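Local coordinates for protein multiheme cytochrome cf (PDB 6QVM) that carries eleven c-type hemes and, from its place in the S-layer, probably passes electrons on to insoluble extracellular Fe(III), at residues Phe109-Phe120 with Tyr134-Ala142; Tyr631-Tyr642 with Tyr673-Gln681. One frame throughout, in Å; residues are numbered along the deposited sequence.

Contact 1 of 2, residues Phe109-Phe120 with Tyr134-Ala142; sequences FARVSGLSESAF and YFLMVALKA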
loop_
_atom_site.group_PDB
_atom_site.type_symbol
_atom_site.label_atom_id
_atom_site.label_comp_id
_atom_site.label_asym_id
_atom_site.label_seq_id
_atom_site.Cartn_x
_atom_site.Cartn_y
_atom_site.Cartn_z
ATOM N N PHE A 109 27.237 -5.805 -21.424
ATOM C CA PHE A 109 28.336 -5.025 -20.863
ATOM C C PHE A 109 27.818 -3.759 -20.192
ATOM O O PHE A 109 28.318 -3.359 -19.135
ATOM C CB PHE A 109 29.355 -4.677 -21.953
ATOM C CG PHE A 109 30.367 -5.762 -22.216
ATOM C CD1 PHE A 109 29.991 -7.095 -22.245
ATOM C CD2 PHE A 109 31.695 -5.442 -22.445
ATOM C CE1 PHE A 109 30.926 -8.092 -22.487
ATOM C CE2 PHE A 109 32.633 -6.430 -22.692
ATOM C CZ PHE A 109 32.249 -7.759 -22.707
ATOM N N ALA A 110 26.808 -3.120 -20.784
ATOM C CA ALA A 110 26.226 -1.932 -20.170
ATOM C C ALA A 110 25.482 -2.285 -18.888
ATOM O O ALA A 110 25.677 -1.642 -17.851
ATOM C CB ALA A 110 25.299 -1.229 -21.156
ATOM N N ARG A 111 24.632 -3.312 -18.936
ATOM C CA ARG A 111 23.835 -3.670 -17.765
ATOM C C ARG A 111 24.712 -3.927 -16.544
ATOM O O ARG A 111 24.456 -3.396 -15.456
ATOM C CB ARG A 111 22.989 -4.904 -18.068
ATOM C CG ARG A 111 22.286 -5.460 -16.834
ATOM C CD ARG A 111 21.552 -6.756 -17.108
ATOM N NE ARG A 111 22.448 -7.890 -17.341
ATOM C CZ ARG A 111 23.125 -8.527 -16.386
ATOM N NH1 ARG A 111 23.023 -8.140 -15.125
ATOM N NH2 ARG A 111 23.903 -9.559 -16.684
ATOM N N VAL A 112 25.743 -4.760 -16.706
ATOM C CA VAL A 112 26.551 -5.164 -15.562
ATOM C C VAL A 112 27.373 -3.990 -15.043
ATOM O O VAL A 112 27.551 -3.827 -13.828
ATOM C CB VAL A 112 27.428 -6.374 -15.938
ATOM C CG1 VAL A 112 28.425 -6.685 -14.829
ATOM C CG2 VAL A 112 26.549 -7.570 -16.224
ATOM N N SER A 113 27.863 -3.142 -15.946
ATOM C CA SER A 113 28.707 -2.024 -15.542
ATOM C C SER A 113 27.915 -0.845 -14.984
ATOM O O SER A 113 28.473 -0.038 -14.233
ATOM C CB SER A 113 29.564 -1.566 -16.727
ATOM O OG SER A 113 28.752 -1.221 -17.836
ATOM N N GLY A 114 26.629 -0.738 -15.313
ATOM C CA GLY A 114 25.880 0.448 -14.972
ATOM C C GLY A 114 26.071 1.602 -15.929
ATOM O O GLY A 114 25.451 2.655 -15.733
ATOM N N LEU A 115 26.902 1.439 -16.953
ATOM C CA LEU A 115 27.070 2.466 -17.964
ATOM C C LEU A 115 25.884 2.464 -18.921
ATOM O O LEU A 115 25.172 1.468 -19.068
ATOM C CB LEU A 115 28.367 2.242 -18.744
ATOM C CG LEU A 115 29.657 2.134 -17.931
ATOM C CD1 LEU A 115 30.807 1.667 -18.807
ATOM C CD2 LEU A 115 29.984 3.469 -17.284
ATOM N N SER A 116 25.675 3.599 -19.576
ATOM C CA SER A 116 24.661 3.665 -20.617
ATOM C C SER A 116 25.101 2.866 -21.840
ATOM O O SER A 116 26.295 2.705 -22.107
ATOM C CB SER A 116 24.395 5.116 -21.012
ATOM O OG SER A 116 23.476 5.185 -22.088
ATOM N N GLU A 117 24.119 2.352 -22.583
ATOM C CA GLU A 117 24.428 1.657 -23.825
ATOM C C GLU A 117 25.019 2.595 -24.869
ATOM O O GLU A 117 25.616 2.122 -25.844
ATOM C CB GLU A 117 23.174 0.977 -24.376
ATOM C CG GLU A 117 22.632 -0.136 -23.495
ATOM C CD GLU A 117 21.334 -0.720 -24.025
ATOM O OE1 GLU A 117 21.032 -0.517 -25.223
ATOM O OE2 GLU A 117 20.614 -1.378 -23.244
ATOM N N SER A 118 24.878 3.911 -24.677
ATOM C CA SER A 118 25.422 4.883 -25.617
ATOM C C SER A 118 26.905 5.136 -25.391
ATOM O O SER A 118 27.617 5.497 -26.339
ATOM C CB SER A 118 24.658 6.202 -25.516
ATOM O OG SER A 118 24.801 6.770 -24.225
ATOM N N ALA A 119 27.390 4.946 -24.161
ATOM C CA ALA A 119 28.810 5.133 -23.887
ATOM C C ALA A 119 29.687 4.217 -24.732
ATOM O O ALA A 119 30.900 4.436 -24.815
ATOM C CB ALA A 119 29.097 4.908 -22.403
ATOM N N PHE A 120 29.098 3.204 -25.367
ATOM C CA PHE A 120 29.827 2.302 -26.247
ATOM C C PHE A 120 29.747 2.715 -27.711
ATOM O O PHE A 120 30.541 2.227 -28.523
ATOM C CB PHE A 120 29.308 0.871 -26.073
ATOM C CG PHE A 120 29.433 0.349 -24.666
ATOM C CD1 PHE A 120 28.512 0.706 -23.690
ATOM C CD2 PHE A 120 30.471 -0.499 -24.320
ATOM C CE1 PHE A 120 28.631 0.229 -22.394
ATOM C CE2 PHE A 120 30.593 -0.981 -23.029
ATOM C CZ PHE A 120 29.674 -0.615 -22.064
ATOM N N TYR A 134 37.552 -3.106 -27.447
ATOM C CA TYR A 134 37.106 -1.733 -27.227
ATOM C C TYR A 134 35.969 -1.685 -26.214
ATOM O O TYR A 134 36.051 -0.976 -25.203
ATOM C CB TYR A 134 36.682 -1.115 -28.559
ATOM C CG TYR A 134 36.101 0.279 -28.462
ATOM C CD1 TYR A 134 36.874 1.349 -28.020
ATOM C CD2 TYR A 134 34.787 0.531 -28.845
ATOM C CE1 TYR A 134 36.347 2.628 -27.947
ATOM C CE2 TYR A 134 34.251 1.803 -28.777
ATOM C CZ TYR A 134 35.033 2.848 -28.328
ATOM O OH TYR A 134 34.498 4.114 -28.260
ATOM N N PHE A 135 34.896 -2.446 -26.471
ATOM C CA PHE A 135 33.781 -2.519 -25.529
ATOM C C PHE A 135 34.266 -2.901 -24.138
ATOM O O PHE A 135 33.742 -2.413 -23.131
ATOM C CB PHE A 135 32.735 -3.528 -26.008
ATOM C CG PHE A 135 32.038 -3.135 -27.267
ATOM C CD1 PHE A 135 31.894 -1.803 -27.613
ATOM C CD2 PHE A 135 31.511 -4.102 -28.101
ATOM C CE1 PHE A 135 31.240 -1.445 -28.783
ATOM C CE2 PHE A 135 30.850 -3.748 -29.273
ATOM C CZ PHE A 135 30.718 -2.419 -29.613
ATOM N N LEU A 136 35.268 -3.781 -24.064
ATOM C CA LEU A 136 35.808 -4.176 -22.768
ATOM C C LEU A 136 36.509 -3.017 -22.073
ATOM O O LEU A 136 36.492 -2.928 -20.839
ATOM C CB LEU A 136 36.770 -5.348 -22.938
ATOM C CG LEU A 136 37.204 -6.028 -21.643
ATOM C CD1 LEU A 136 35.998 -6.563 -20.889
ATOM C CD2 LEU A 136 38.180 -7.139 -21.945
ATOM N N MET A 137 37.122 -2.120 -22.844
ATOM C CA MET A 137 37.770 -0.959 -22.247
ATOM C C MET A 137 36.739 0.008 -21.679
ATOM O O MET A 137 36.906 0.529 -20.570
ATOM C CB MET A 137 38.650 -0.267 -23.284
ATOM C CG MET A 137 39.229 1.045 -22.815
ATOM S SD MET A 137 39.770 2.059 -24.201
ATOM C CE MET A 137 38.205 2.370 -25.010
ATOM N N VAL A 138 35.666 0.264 -22.433
ATOM C CA VAL A 138 34.571 1.097 -21.937
ATOM C C VAL A 138 33.992 0.498 -20.663
ATOM O O VAL A 138 33.924 1.153 -19.616
ATOM C CB VAL A 138 33.483 1.256 -23.012
ATOM C CG1 VAL A 138 32.338 2.098 -22.481
ATOM C CG2 VAL A 138 34.059 1.853 -24.281
ATOM N N ALA A 139 33.591 -0.772 -20.736
ATOM C CA ALA A 139 32.890 -1.397 -19.620
ATOM C C ALA A 139 33.766 -1.458 -18.375
ATOM O O ALA A 139 33.274 -1.267 -17.257
ATOM C CB ALA A 139 32.399 -2.787 -20.015
ATOM N N LEU A 140 35.060 -1.739 -18.537
ATOM C CA LEU A 140 35.961 -1.716 -17.390
ATOM C C LEU A 140 36.417 -0.306 -17.040
ATOM O O LEU A 140 37.221 -0.151 -16.116
ATOM C CB LEU A 140 37.178 -2.609 -17.634
ATOM C CG LEU A 140 36.913 -4.116 -17.667
ATOM C CD1 LEU A 140 38.190 -4.892 -17.385
ATOM C CD2 LEU A 140 35.824 -4.479 -16.672
ATOM N N LYS A 141 35.932 0.702 -17.763
ATOM C CA LYS A 141 36.263 2.108 -17.528
ATOM C C LYS A 141 37.774 2.287 -17.365
ATOM O O LYS A 141 38.273 2.834 -16.380
ATOM C CB LYS A 141 35.501 2.649 -16.319
ATOM C CG LYS A 141 33.988 2.595 -16.460
ATOM C CD LYS A 141 33.297 3.197 -15.253
ATOM C CE LYS A 141 33.778 2.565 -13.962
ATOM N NZ LYS A 141 32.822 2.795 -12.845
ATOM N N ALA A 142 38.499 1.799 -18.369
ATOM C CA ALA A 142 39.952 1.724 -18.327
ATOM C C ALA A 142 40.590 2.547 -19.440
ATOM O O ALA A 142 41.670 2.206 -19.925
ATOM C CB ALA A 142 40.418 0.271 -18.405
#
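The ring of Phe120 has Val138 over one face: CG1 of Val138 stands 3.7 Å from the centroid of the Phe120 ring and only 15° off its normal, a CH-pi contact. At the edge of the same ring, near its plane, lie the carbonyl O of Phe135, 3.5 Å from Phe120 CE2, and CB of Ala139. The Phe109 ring also presents an edge to Phe135 O, so two aromatic edges converge on one helical carbonyl, which already accepts the backbone N-H of Ala139. Phe120 O in turn lies at the edges of the Tyr134 and Phe135 rings. Val138 holds CG1 opposite its own backbone N (chi1 179°), which brings this methyl over the Phe120 ring and close to Ala119 O.

These contacts join helix 102-113 and the loop following it to helix 129-139. The axes of 109-113 and 134-139 run in nearly the same direction, 18° apart, and approach to 10.2 Å, with Phe109 and Ala139 between them: Phe109 CD2 is 3.7 Å from Ala139 CB. Leu136 CD1 meets Phe109 CE2 at 3.8 Å. Helix 165-176 packs on Tyr134 and Met137, and helix 199-212 on Val112 and Leu136; this helical region is probably part of the S-layer-binding module of the cytochrome.

Both helices end beside the contact. Positive phi at Gly114 breaks the first, where Phe109 O accepts hydrogen bonds from both N and OG of Ser113. A Schellman motif at Lys141 finishes the second, with Ala142 N bonded to Met137 O. Leu115 reaches across between these two ends: its CD1 lies 3.3 Å from Val138 O, and its CD2 touches Lys141 CD at 3.9 Å, the aliphatic part of the lysine running across the leucine. Ala139 O is taken up by the hydroxyl of Tyr213.

Contact 2 of 2, residues Tyr631-Tyr642 with Tyr673-Gln681; sequences YAAAYNDPNYKY and YYLTQIPKQ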
loop_
_atom_site.group_PDB
_atom_site.type_symbol
_atom_site.label_atom_id
_atom_site.label_comp_id
_atom_site.label_asym_id
_atom_site.label_seq_id
_atom_site.Cartn_x
_atom_site.Cartn_y
_atom_site.Cartn_z
ATOM N N TYR A 631 -50.148 -5.365 27.066
ATOM C CA TYR A 631 -50.481 -6.220 25.925
ATOM C C TYR A 631 -49.610 -7.463 25.848
ATOM O O TYR A 631 -49.603 -8.126 24.798
ATOM C CB TYR A 631 -50.376 -5.429 24.616
ATOM C CG TYR A 631 -51.281 -4.220 24.567
ATOM C CD1 TYR A 631 -50.821 -2.967 24.973
ATOM C CD2 TYR A 631 -52.594 -4.328 24.118
ATOM C CE1 TYR A 631 -51.638 -1.856 24.940
ATOM C CE2 TYR A 631 -53.426 -3.222 24.075
ATOM C CZ TYR A 631 -52.944 -1.985 24.486
ATOM O OH TYR A 631 -53.764 -0.876 24.444
ATOM N N ALA A 632 -48.881 -7.792 26.921
ATOM C CA ALA A 632 -48.013 -8.960 26.884
ATOM C C ALA A 632 -48.815 -10.207 26.576
ATOM O O ALA A 632 -50.014 -10.286 26.844
ATOM C CB ALA A 632 -47.264 -9.143 28.206
ATOM N N ALA A 633 -48.137 -11.173 25.978
ATOM C CA ALA A 633 -48.687 -12.470 25.604
ATOM C C ALA A 633 -49.800 -12.368 24.569
ATOM O O ALA A 633 -50.507 -13.354 24.336
ATOM C CB ALA A 633 -49.173 -13.260 26.828
ATOM N N ALA A 634 -49.981 -11.197 23.951
ATOM C CA ALA A 634 -50.484 -11.204 22.586
ATOM C C ALA A 634 -49.404 -11.663 21.619
ATOM O O ALA A 634 -49.575 -11.538 20.396
ATOM C CB ALA A 634 -51.000 -9.815 22.202
ATOM N N TYR A 635 -48.314 -12.218 22.169
ATOM C CA TYR A 635 -47.033 -12.449 21.512
ATOM C C TYR A 635 -47.173 -13.059 20.124
ATOM O O TYR A 635 -46.328 -12.826 19.253
ATOM C CB TYR A 635 -46.128 -13.308 22.427
ATOM C CG TYR A 635 -46.238 -14.834 22.366
ATOM C CD1 TYR A 635 -47.463 -15.492 22.250
ATOM C CD2 TYR A 635 -45.094 -15.612 22.460
ATOM C CE1 TYR A 635 -47.527 -16.889 22.200
ATOM C CE2 TYR A 635 -45.149 -16.989 22.417
ATOM C CZ TYR A 635 -46.360 -17.629 22.287
ATOM O OH TYR A 635 -46.388 -19.009 22.244
ATOM N N ASN A 636 -48.253 -13.799 19.892
ATOM C CA ASN A 636 -48.437 -14.488 18.627
ATOM C C ASN A 636 -49.403 -13.774 17.698
ATOM O O ASN A 636 -49.575 -14.217 16.561
ATOM C CB ASN A 636 -48.920 -15.923 18.866
ATOM C CG ASN A 636 -48.046 -16.958 18.179
ATOM O OD1 ASN A 636 -46.949 -16.652 17.722
ATOM N ND2 ASN A 636 -48.526 -18.191 18.115
ATOM N N ASP A 637 -50.017 -12.687 18.143
ATOM C CA ASP A 637 -50.981 -11.977 17.315
ATOM C C ASP A 637 -50.268 -11.311 16.142
ATOM O O ASP A 637 -49.420 -10.436 16.363
ATOM C CB ASP A 637 -51.726 -10.943 18.159
ATOM C CG ASP A 637 -52.786 -10.202 17.382
ATOM O OD1 ASP A 637 -53.125 -10.646 16.267
ATOM O OD2 ASP A 637 -53.277 -9.176 17.893
ATOM N N PRO A 638 -50.573 -11.681 14.889
ATOM C CA PRO A 638 -49.924 -11.028 13.742
ATOM C C PRO A 638 -50.422 -9.606 13.538
ATOM O O PRO A 638 -50.732 -9.194 12.417
ATOM C CB PRO A 638 -50.311 -11.931 12.566
ATOM C CG PRO A 638 -51.624 -12.511 12.980
ATOM C CD PRO A 638 -51.532 -12.717 14.468
ATOM N N ASN A 639 -50.487 -8.849 14.631
ATOM C CA ASN A 639 -51.088 -7.524 14.655
ATOM C C ASN A 639 -50.409 -6.719 15.754
ATOM O O ASN A 639 -50.486 -5.486 15.792
ATOM C CB ASN A 639 -52.598 -7.645 14.883
ATOM C CG ASN A 639 -53.337 -6.347 14.646
ATOM O OD1 ASN A 639 -53.304 -5.446 15.479
ATOM N ND2 ASN A 639 -54.028 -6.256 13.515
ATOM N N TYR A 640 -49.752 -7.443 16.657
ATOM C CA TYR A 640 -48.858 -6.898 17.668
ATOM C C TYR A 640 -47.400 -7.097 17.283
ATOM O O TYR A 640 -46.537 -6.340 17.732
ATOM C CB TYR A 640 -49.186 -7.544 19.026
ATOM C CG TYR A 640 -48.046 -7.871 19.981
ATOM C CD1 TYR A 640 -47.165 -8.919 19.723
ATOM C CD2 TYR A 640 -47.917 -7.196 21.189
ATOM C CE1 TYR A 640 -46.152 -9.232 20.603
ATOM C CE2 TYR A 640 -46.909 -7.511 22.085
ATOM C CZ TYR A 640 -46.030 -8.533 21.785
ATOM O OH TYR A 640 -45.022 -8.859 22.666
ATOM N N LYS A 641 -47.123 -8.093 16.439
ATOM C CA LYS A 641 -45.802 -8.214 15.835
ATOM C C LYS A 641 -45.497 -7.010 14.951
ATOM O O LYS A 641 -44.345 -6.565 14.872
ATOM C CB LYS A 641 -45.718 -9.512 15.036
ATOM N N TYR A 642 -46.520 -6.469 14.283
ATOM C CA TYR A 642 -46.352 -5.253 13.494
ATOM C C TYR A 642 -45.860 -4.104 14.364
ATOM O O TYR A 642 -44.815 -3.502 14.094
ATOM C CB TYR A 642 -47.674 -4.871 12.824
ATOM C CG TYR A 642 -48.191 -5.814 11.758
ATOM C CD1 TYR A 642 -47.355 -6.717 11.115
ATOM C CD2 TYR A 642 -49.528 -5.781 11.379
ATOM C CE1 TYR A 642 -47.850 -7.572 10.123
ATOM C CE2 TYR A 642 -50.028 -6.621 10.399
ATOM C CZ TYR A 642 -49.189 -7.514 9.776
ATOM O OH TYR A 642 -49.700 -8.344 8.804
ATOM N N TYR A 673 -50.843 3.435 16.621
ATOM C CA TYR A 673 -52.173 3.055 16.159
ATOM C C TYR A 673 -52.375 1.546 16.263
ATOM O O TYR A 673 -53.424 1.081 16.722
ATOM C CB TYR A 673 -52.386 3.539 14.721
ATOM C CG TYR A 673 -53.409 2.745 13.926
ATOM C CD1 TYR A 673 -53.036 1.609 13.214
ATOM C CD2 TYR A 673 -54.740 3.137 13.879
ATOM C CE1 TYR A 673 -53.961 0.879 12.488
ATOM C CE2 TYR A 673 -55.676 2.414 13.152
ATOM C CZ TYR A 673 -55.282 1.285 12.458
ATOM O OH TYR A 673 -56.207 0.559 11.734
ATOM N N TYR A 674 -51.368 0.768 15.855
ATOM C CA TYR A 674 -51.469 -0.681 15.805
ATOM C C TYR A 674 -51.513 -1.330 17.184
ATOM O O TYR A 674 -51.654 -2.552 17.251
ATOM C CB TYR A 674 -50.302 -1.263 15.001
ATOM C CG TYR A 674 -50.607 -1.533 13.537
ATOM C CD1 TYR A 674 -50.598 -0.507 12.602
ATOM C CD2 TYR A 674 -50.876 -2.818 13.089
ATOM C CE1 TYR A 674 -50.858 -0.745 11.270
ATOM C CE2 TYR A 674 -51.144 -3.068 11.756
ATOM C CZ TYR A 674 -51.132 -2.030 10.850
ATOM O OH TYR A 674 -51.395 -2.277 9.521
ATOM N N LEU A 675 -51.411 -0.579 18.283
ATOM C CA LEU A 675 -51.539 -1.168 19.612
ATOM C C LEU A 675 -52.942 -1.060 20.203
ATOM O O LEU A 675 -53.355 -1.975 20.924
ATOM C CB LEU A 675 -50.518 -0.564 20.591
ATOM C CG LEU A 675 -50.230 0.923 20.847
ATOM C CD1 LEU A 675 -51.389 1.642 21.517
ATOM C CD2 LEU A 675 -48.987 1.037 21.704
ATOM N N THR A 676 -53.694 0.006 19.916
ATOM C CA THR A 676 -55.106 0.028 20.278
ATOM C C THR A 676 -55.972 -0.643 19.226
ATOM O O THR A 676 -57.201 -0.629 19.353
ATOM C CB THR A 676 -55.590 1.458 20.506
ATOM O OG1 THR A 676 -55.398 2.226 19.314
ATOM C CG2 THR A 676 -54.858 2.115 21.663
ATOM N N GLN A 677 -55.352 -1.213 18.189
ATOM C CA GLN A 677 -56.033 -2.051 17.209
ATOM C C GLN A 677 -55.669 -3.520 17.401
ATOM O O GLN A 677 -55.627 -4.296 16.444
ATOM C CB GLN A 677 -55.712 -1.592 15.789
ATOM C CG GLN A 677 -56.727 -0.618 15.207
ATOM C CD GLN A 677 -57.790 -1.317 14.389
ATOM O OE1 GLN A 677 -57.543 -2.375 13.813
ATOM N NE2 GLN A 677 -58.981 -0.733 14.336
ATOM N N ILE A 678 -55.400 -3.895 18.645
ATOM C CA ILE A 678 -55.050 -5.255 19.037
ATOM C C ILE A 678 -56.227 -5.823 19.822
ATOM O O ILE A 678 -57.040 -5.053 20.357
ATOM C CB ILE A 678 -53.772 -5.257 19.888
ATOM C CG1 ILE A 678 -53.063 -6.609 19.870
ATOM C CG2 ILE A 678 -54.121 -4.936 21.310
ATOM C CD1 ILE A 678 -52.005 -6.728 20.956
ATOM N N PRO A 679 -56.379 -7.144 19.904
ATOM C CA PRO A 679 -57.296 -7.711 20.901
ATOM C C PRO A 679 -56.805 -7.475 22.321
ATOM O O PRO A 679 -55.792 -8.047 22.739
ATOM C CB PRO A 679 -57.319 -9.206 20.550
ATOM C CG PRO A 679 -57.008 -9.241 19.086
ATOM C CD PRO A 679 -56.019 -8.125 18.865
ATOM N N LYS A 680 -57.496 -6.613 23.062
ATOM C CA LYS A 680 -57.216 -6.475 24.481
ATOM C C LYS A 680 -57.716 -7.706 25.230
ATOM O O LYS A 680 -58.708 -8.331 24.846
ATOM C CB LYS A 680 -57.871 -5.211 25.041
ATOM N N GLN A 681 -57.014 -8.058 26.304
ATOM C CA GLN A 681 -57.348 -9.257 27.068
ATOM C C GLN A 681 -57.459 -8.929 28.553
ATOM O O GLN A 681 -57.094 -9.716 29.430
ATOM C CB GLN A 681 -56.303 -10.354 26.841
ATOM C CG GLN A 681 -56.793 -11.767 27.141
ATOM C CD GLN A 681 -57.189 -12.524 25.890
ATOM O OE1 GLN A 681 -56.334 -12.973 25.126
ATOM N NE2 GLN A 681 -58.490 -12.672 25.672
ATOM O OXT GLN A 681 -57.915 -7.846 28.916
#
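Ile678 meets Ala634 and Tyr640 with one branch and the Tyr631 ring with the other. CG1 lies opposite its backbone N (chi1 -158°) and the chain runs on extended, so CD1 reaches two beta carbons, 3.5 Å from each of Ala634 CB and Tyr640 CB. The other branch, CG2, meets the Tyr631 ring obliquely, at 3.3 Å from CD2. Leu675 O approaches that ring too, 3.4 Å from Tyr631 CE2. With Tyr631 replaced by an alanine, CG2 of Ile678 and the Leu675 carbonyl would probably lose their aromatic cover, leaving the C-terminal tail less firmly placed.

The segment 631-642 turns twice, type II from Tyr631 to Ala634 and type I from Ala634 to Asp637, before helix 641-652 starts; the tail after helix 661-672 lies along these turns at the protein surface. CG of Asp637 is anti to its own N (chi1 -178°), bringing OD2 to 3.1 Å from Pro679 CD and close to Ile678 CG1. At the helix start, the Tyr642 and Tyr674 rings lie near each other, though the detail of their approach is doubtful in the model; Leu534 touches both.

Overall arrangement
From the N terminus, the chain first passes contact 1, where helix 102-113 and its following loop meet helix 129-139 after 13 intervening residues, a short local closure. The chain then runs through most of its heme-bearing length before contact 2 opens. There, 30 residues lie between the segments, 22 of them helical, and the closure brings the C-terminal tail back onto the turns that join helix 606-628 to helix 641-652. The two closures follow in series, neither enclosing nor crossing the other. Their centres are 92 Å apart, on opposite sides of the chain's centre, and their nearest atoms about 73 Å, so the two tie together separate parts of the chain.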